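PDB 6OD8: putative aspartyl-tRNA synthetase from Leishmania major, which probably catalyses the ATP-dependent joining of L-aspartate to tRNA(Asp), releasing AMP and diphosphate, as a class II aminoacyl-tRNA synthetase. Local coordinates for residues A[280-284]-A[511-516]; A[292-298]-A[309-315]. One frame throughout, in Å; residues are numbered along the deposited sequence.

Contact 1: residues A[280-284]-A[511-516]. With FMT (formic acid), chain L.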
# COMPACT_ATOMS: atom_id res chain seq x y z
N GLN A 280 16.22 -1.00 6.04
CA GLN A 280 17.57 -1.55 6.01
C GLN A 280 17.67 -2.85 6.81
O GLN A 280 18.37 -3.79 6.40
CB GLN A 280 18.56 -0.54 6.58
CG GLN A 280 18.64 0.76 5.83
CD GLN A 280 19.72 1.66 6.45
OE1 GLN A 280 19.43 2.69 7.06
NE2 GLN A 280 20.96 1.21 6.35
N MET A 281 17.07 -2.89 8.00
CA MET A 281 17.20 -4.08 8.83
C MET A 281 16.60 -5.31 8.14
O MET A 281 17.11 -6.41 8.31
CB MET A 281 16.51 -3.85 10.18
CG MET A 281 17.17 -2.69 10.96
SD MET A 281 16.17 -2.07 12.35
CE MET A 281 16.30 -3.55 13.32
N VAL A 282 15.54 -5.13 7.35
CA VAL A 282 14.93 -6.30 6.72
C VAL A 282 15.86 -6.91 5.68
O VAL A 282 15.88 -8.12 5.49
CB VAL A 282 13.56 -5.93 6.13
CG1 VAL A 282 12.93 -7.14 5.42
CG2 VAL A 282 12.62 -5.46 7.24
N LEU A 283 16.66 -6.08 5.01
CA LEU A 283 17.64 -6.64 4.07
C LEU A 283 18.66 -7.52 4.79
O LEU A 283 19.19 -8.47 4.21
CB LEU A 283 18.34 -5.52 3.32
CG LEU A 283 17.53 -4.57 2.44
CD1 LEU A 283 18.47 -3.92 1.45
CD2 LEU A 283 16.36 -5.22 1.74
N GLN A 284 18.94 -7.22 6.05
CA GLN A 284 19.85 -8.08 6.80
C GLN A 284 19.19 -9.39 7.23
O GLN A 284 19.88 -10.25 7.79
CB GLN A 284 20.41 -7.32 8.01
CG GLN A 284 20.95 -5.91 7.68
CD GLN A 284 21.65 -5.80 6.33
OE1 GLN A 284 22.41 -6.67 5.93
NE2 GLN A 284 21.39 -4.71 5.61
N GLU A 511 19.33 -1.46 18.16
CA GLU A 511 18.96 -2.65 17.39
C GLU A 511 19.28 -2.47 15.90
O GLU A 511 19.66 -3.43 15.22
CB GLU A 511 17.48 -2.97 17.58
CG GLU A 511 17.13 -3.49 18.96
CD GLU A 511 16.61 -2.39 19.86
OE1 GLU A 511 16.64 -1.21 19.45
OE2 GLU A 511 16.16 -2.71 20.98
N TYR A 512 19.12 -1.26 15.39
CA TYR A 512 19.47 -0.99 14.00
C TYR A 512 20.96 -1.23 13.76
O TYR A 512 21.34 -1.95 12.82
CB TYR A 512 19.05 0.45 13.68
CG TYR A 512 19.65 1.11 12.47
CD1 TYR A 512 19.13 0.85 11.20
CD2 TYR A 512 20.68 2.03 12.59
CE1 TYR A 512 19.64 1.46 10.10
CE2 TYR A 512 21.19 2.67 11.48
CZ TYR A 512 20.66 2.38 10.23
OH TYR A 512 21.17 3.00 9.10
N VAL A 513 21.81 -0.67 14.61
CA VAL A 513 23.26 -0.92 14.50
C VAL A 513 23.54 -2.41 14.63
O VAL A 513 24.29 -3.00 13.84
CB VAL A 513 24.02 -0.11 15.57
CG1 VAL A 513 25.51 -0.43 15.51
CG2 VAL A 513 23.78 1.41 15.40
N ASP A 514 22.92 -3.06 15.62
CA ASP A 514 23.11 -4.49 15.85
C ASP A 514 22.71 -5.33 14.63
O ASP A 514 23.25 -6.43 14.44
CB ASP A 514 22.29 -4.95 17.05
CG ASP A 514 22.94 -4.58 18.37
OD1 ASP A 514 24.08 -4.06 18.36
OD2 ASP A 514 22.28 -4.80 19.41
N SER A 515 21.77 -4.84 13.82
CA SER A 515 21.34 -5.62 12.66
C SER A 515 22.42 -5.77 11.60
O SER A 515 22.27 -6.60 10.70
CB SER A 515 20.08 -5.01 12.01
OG SER A 515 20.37 -3.86 11.23
N PHE A 516 23.51 -5.00 11.69
CA PHE A 516 24.60 -5.11 10.73
C PHE A 516 25.75 -5.95 11.24
O PHE A 516 26.78 -6.04 10.55
CB PHE A 516 25.11 -3.72 10.35
CG PHE A 516 24.04 -2.80 9.85
CD1 PHE A 516 23.42 -3.03 8.63
CD2 PHE A 516 23.63 -1.72 10.62
CE1 PHE A 516 22.41 -2.18 8.17
CE2 PHE A 516 22.64 -0.84 10.15
CZ PHE A 516 22.02 -1.09 8.92
C FMT L . 15.75 0.65 15.88
O1 FMT L . 14.87 -0.22 15.75
O2 FMT L . 16.76 0.55 16.60
O HOH W 1 23.49 2.40 7.53

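Contact 2: residues A[292-298]-A[309-315]. With EDO (1,2-ethanediol), chain D.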
# COMPACT_ATOMS: atom_id res chain seq x y z
N GLU A 292 7.89 -0.19 0.60
CA GLU A 292 6.82 0.04 1.56
C GLU A 292 6.03 1.26 1.14
O GLU A 292 6.59 2.25 0.66
CB GLU A 292 7.38 0.22 2.99
CG GLU A 292 6.28 0.48 4.03
CD GLU A 292 6.67 0.11 5.46
OE1 GLU A 292 7.86 -0.12 5.76
OE2 GLU A 292 5.76 0.08 6.30
N VAL A 293 4.72 1.20 1.33
CA VAL A 293 3.84 2.34 1.09
C VAL A 293 3.08 2.56 2.39
O VAL A 293 2.34 1.68 2.82
CB VAL A 293 2.86 2.10 -0.07
CG1 VAL A 293 1.92 3.32 -0.26
CG2 VAL A 293 3.60 1.78 -1.35
N GLY A 294 3.30 3.70 3.05
CA GLY A 294 2.63 3.91 4.30
C GLY A 294 2.84 5.30 4.85
O GLY A 294 3.60 6.11 4.30
N PRO A 295 2.19 5.59 5.98
CA PRO A 295 2.28 6.93 6.55
C PRO A 295 3.66 7.24 7.09
O PRO A 295 4.37 6.37 7.59
CB PRO A 295 1.25 6.92 7.70
CG PRO A 295 0.69 5.54 7.78
CD PRO A 295 1.21 4.71 6.66
N VAL A 296 4.01 8.52 7.00
CA VAL A 296 5.23 9.07 7.57
C VAL A 296 4.83 10.35 8.28
O VAL A 296 3.79 10.95 7.99
CB VAL A 296 6.30 9.31 6.49
CG1 VAL A 296 6.76 7.98 5.91
CG2 VAL A 296 5.78 10.17 5.40
N PHE A 297 5.63 10.76 9.25
CA PHE A 297 5.26 11.84 10.15
C PHE A 297 6.44 12.78 10.28
O PHE A 297 7.57 12.33 10.48
CB PHE A 297 4.80 11.29 11.51
CG PHE A 297 3.64 10.30 11.41
CD1 PHE A 297 2.33 10.76 11.40
CD2 PHE A 297 3.87 8.92 11.33
CE1 PHE A 297 1.24 9.85 11.31
CE2 PHE A 297 2.80 8.01 11.23
CZ PHE A 297 1.47 8.49 11.22
N ARG A 298 6.20 14.09 10.11
CA ARG A 298 7.21 15.12 10.30
C ARG A 298 6.75 16.00 11.45
O ARG A 298 5.66 16.56 11.42
CB ARG A 298 7.41 15.96 9.04
CG ARG A 298 8.03 15.16 7.89
CD ARG A 298 9.25 14.35 8.35
NE ARG A 298 9.28 13.02 7.74
CZ ARG A 298 9.79 12.77 6.53
NH1 ARG A 298 10.31 13.76 5.81
NH2 ARG A 298 9.77 11.54 6.04
N THR A 309 2.24 17.52 8.12
CA THR A 309 2.78 16.85 9.30
C THR A 309 2.60 15.34 9.22
O THR A 309 3.32 14.59 9.88
CB THR A 309 2.12 17.39 10.56
OG1 THR A 309 0.71 17.29 10.44
CG2 THR A 309 2.50 18.85 10.76
N GLU A 310 1.62 14.88 8.45
CA GLU A 310 1.46 13.47 8.16
C GLU A 310 1.33 13.35 6.66
O GLU A 310 0.54 14.09 6.06
CB GLU A 310 0.21 12.89 8.86
CG GLU A 310 -0.08 11.47 8.36
CD GLU A 310 -1.20 10.75 9.12
OE1 GLU A 310 -1.81 11.34 10.05
OE2 GLU A 310 -1.46 9.58 8.79
N PHE A 311 2.08 12.44 6.06
CA PHE A 311 1.84 12.17 4.65
C PHE A 311 2.16 10.70 4.37
O PHE A 311 2.13 9.87 5.28
CB PHE A 311 2.60 13.19 3.76
CG PHE A 311 4.08 13.24 3.99
CD1 PHE A 311 4.96 12.68 3.06
CD2 PHE A 311 4.60 13.88 5.11
CE1 PHE A 311 6.34 12.76 3.25
CE2 PHE A 311 5.98 13.95 5.31
CZ PHE A 311 6.85 13.40 4.37
N VAL A 312 2.39 10.38 3.11
CA VAL A 312 2.53 8.99 2.68
C VAL A 312 3.88 8.86 1.99
O VAL A 312 4.18 9.62 1.05
CB VAL A 312 1.41 8.54 1.72
CG1 VAL A 312 1.72 7.12 1.21
CG2 VAL A 312 0.02 8.63 2.41
N GLY A 313 4.68 7.90 2.46
CA GLY A 313 5.98 7.63 1.88
C GLY A 313 5.95 6.39 1.00
O GLY A 313 5.36 5.37 1.35
N LEU A 314 6.60 6.51 -0.16
CA LEU A 314 6.84 5.40 -1.07
C LEU A 314 8.33 5.08 -0.92
O LEU A 314 9.18 5.88 -1.33
CB LEU A 314 6.49 5.80 -2.50
CG LEU A 314 5.18 6.55 -2.74
CD1 LEU A 314 5.01 6.94 -4.21
CD2 LEU A 314 3.98 5.63 -2.33
N ASP A 315 8.65 3.96 -0.27
CA ASP A 315 10.02 3.71 0.16
C ASP A 315 10.54 2.45 -0.50
O ASP A 315 9.79 1.49 -0.72
CB ASP A 315 10.10 3.58 1.69
CG ASP A 315 10.33 4.90 2.36
OD1 ASP A 315 9.33 5.57 2.72
OD2 ASP A 315 11.53 5.27 2.50
C1 EDO D . 9.74 9.31 1.78
O1 EDO D . 10.47 10.41 2.34
C2 EDO D . 8.97 8.70 2.92
O2 EDO D . 9.84 7.98 3.77

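Contact 1: residues A[280-284]-A[511-516]
Two first torsions bring Gln280 and Tyr512 together: Gln280 holds CG anti to its carbonyl carbon (chi1 -61°) and then runs out straight, while Tyr512 has CG opposite its own backbone N (chi1 163°), swinging the ring toward helix 276-283. The amide comes in at the ring edge, its plane steeply turned against the ring, and Tyr512 OH donates to Gln280 OE1 over 2.7 Å. The approach is strongly bent, with a C=O...donor angle of 109° and the hydroxyl tilted from the carbonyl plane. A water closes the arrangement, accepting from Gln280 NE2 at 3.0 Å and donating to Tyr512 OH at 2.9 Å.

Next to this polar end, flexible Met281 lies along the turn of the partner helix: its CG sits 3.4 Å from Ser515 OG and its SD 3.8 Å from Tyr512 CA. Small Ser515 allows this close approach and turns its hydroxyl back on its own helix, where OG donates to Tyr512 O (2.7 Å) in the carbonyl plane, on a lone pair. Gln284 NE2 donates back to Gln280 O and lies at the edge of the Phe516 ring, 3.7 Å from Phe516 CE1, while Gln284 OE1 takes the backbone N of Trp521. Trp209 of the second subunit packs on Met281 and Ser515, so the joint borders the dimer interface.

Gln280 also bonds Gln276 through OE1 and His523 of strand 523-529 through NE2. Helices 276-283 and 510-514 of the class II catalytic domain are thus joined through a buried amide fixed in rotation by two acceptor and two donor duties, which suit a long, uncharged residue.

Contact 2: residues A[292-298]-A[309-315]
Val296 sets a methyl squarely over the ring of Phe311, CG2 lying 3.4 Å from the ring centroid and 11° off its normal, a CH-pi contact between cross-strand partners of a hydrogen-bonded pair. Arg298 meets the same ring differently. Its CG touches the rim at Phe311 CE2 (3.5 Å), and Phe311 CZ lies 3.6 Å above the guanidinium plane, over its centre, the two flat groups 70° apart. Phe311 gets there with CG wedged between its backbone N and carbonyl carbon (chi1 57°).

On the other side of the sheet, Phe297 and Glu310 run side by side, and Phe297 CE1 lies 3.4 Å from Glu310 CD; the carboxylate itself accepts backbone N-H groups of Lys247 and Ile248 of the second subunit. Farther along, branched Val293 CG1 meets Leu314 CD2 at 3.7 Å, and both residues pack on Phe231. Regular antiparallel bonding, such as Gly313 N to Gly294 O at 2.8 Å, joins the backbones. Gly313, lacking a side chain, admits an ethanediol, probably from the crystallisation liquor, that donates to Asp315 OD1.

This hairpin is class II motif 2. Arg298, whose NH2 also donates to Gln273 O, occupies the position that in relatives contacts the ATP alpha-phosphate, consistent with bond and packing together orienting a cation at the active site.

In the fold
From the N-terminal side, helix 276-283 supplies residues 280-284 and leads directly into strand 289-297. Contact 2 closes first, a short loop of ten residues between 298 and 309, pairing strand 289-297 with strand 310-319. Contact 1 closes only when the chain reaches helix 510-514, 226 residues after Gln284, so contact 2 is nested inside its loop. The chain then enters strand 523-529, the other neighbour of strand 310-319 in the large mixed sheet. Contact 1 thus ties two helices beside that sheet, whereas contact 2 lies within it. Their centres are 21 Å apart, nearest atoms about 7 Å, and both meet the second subunit.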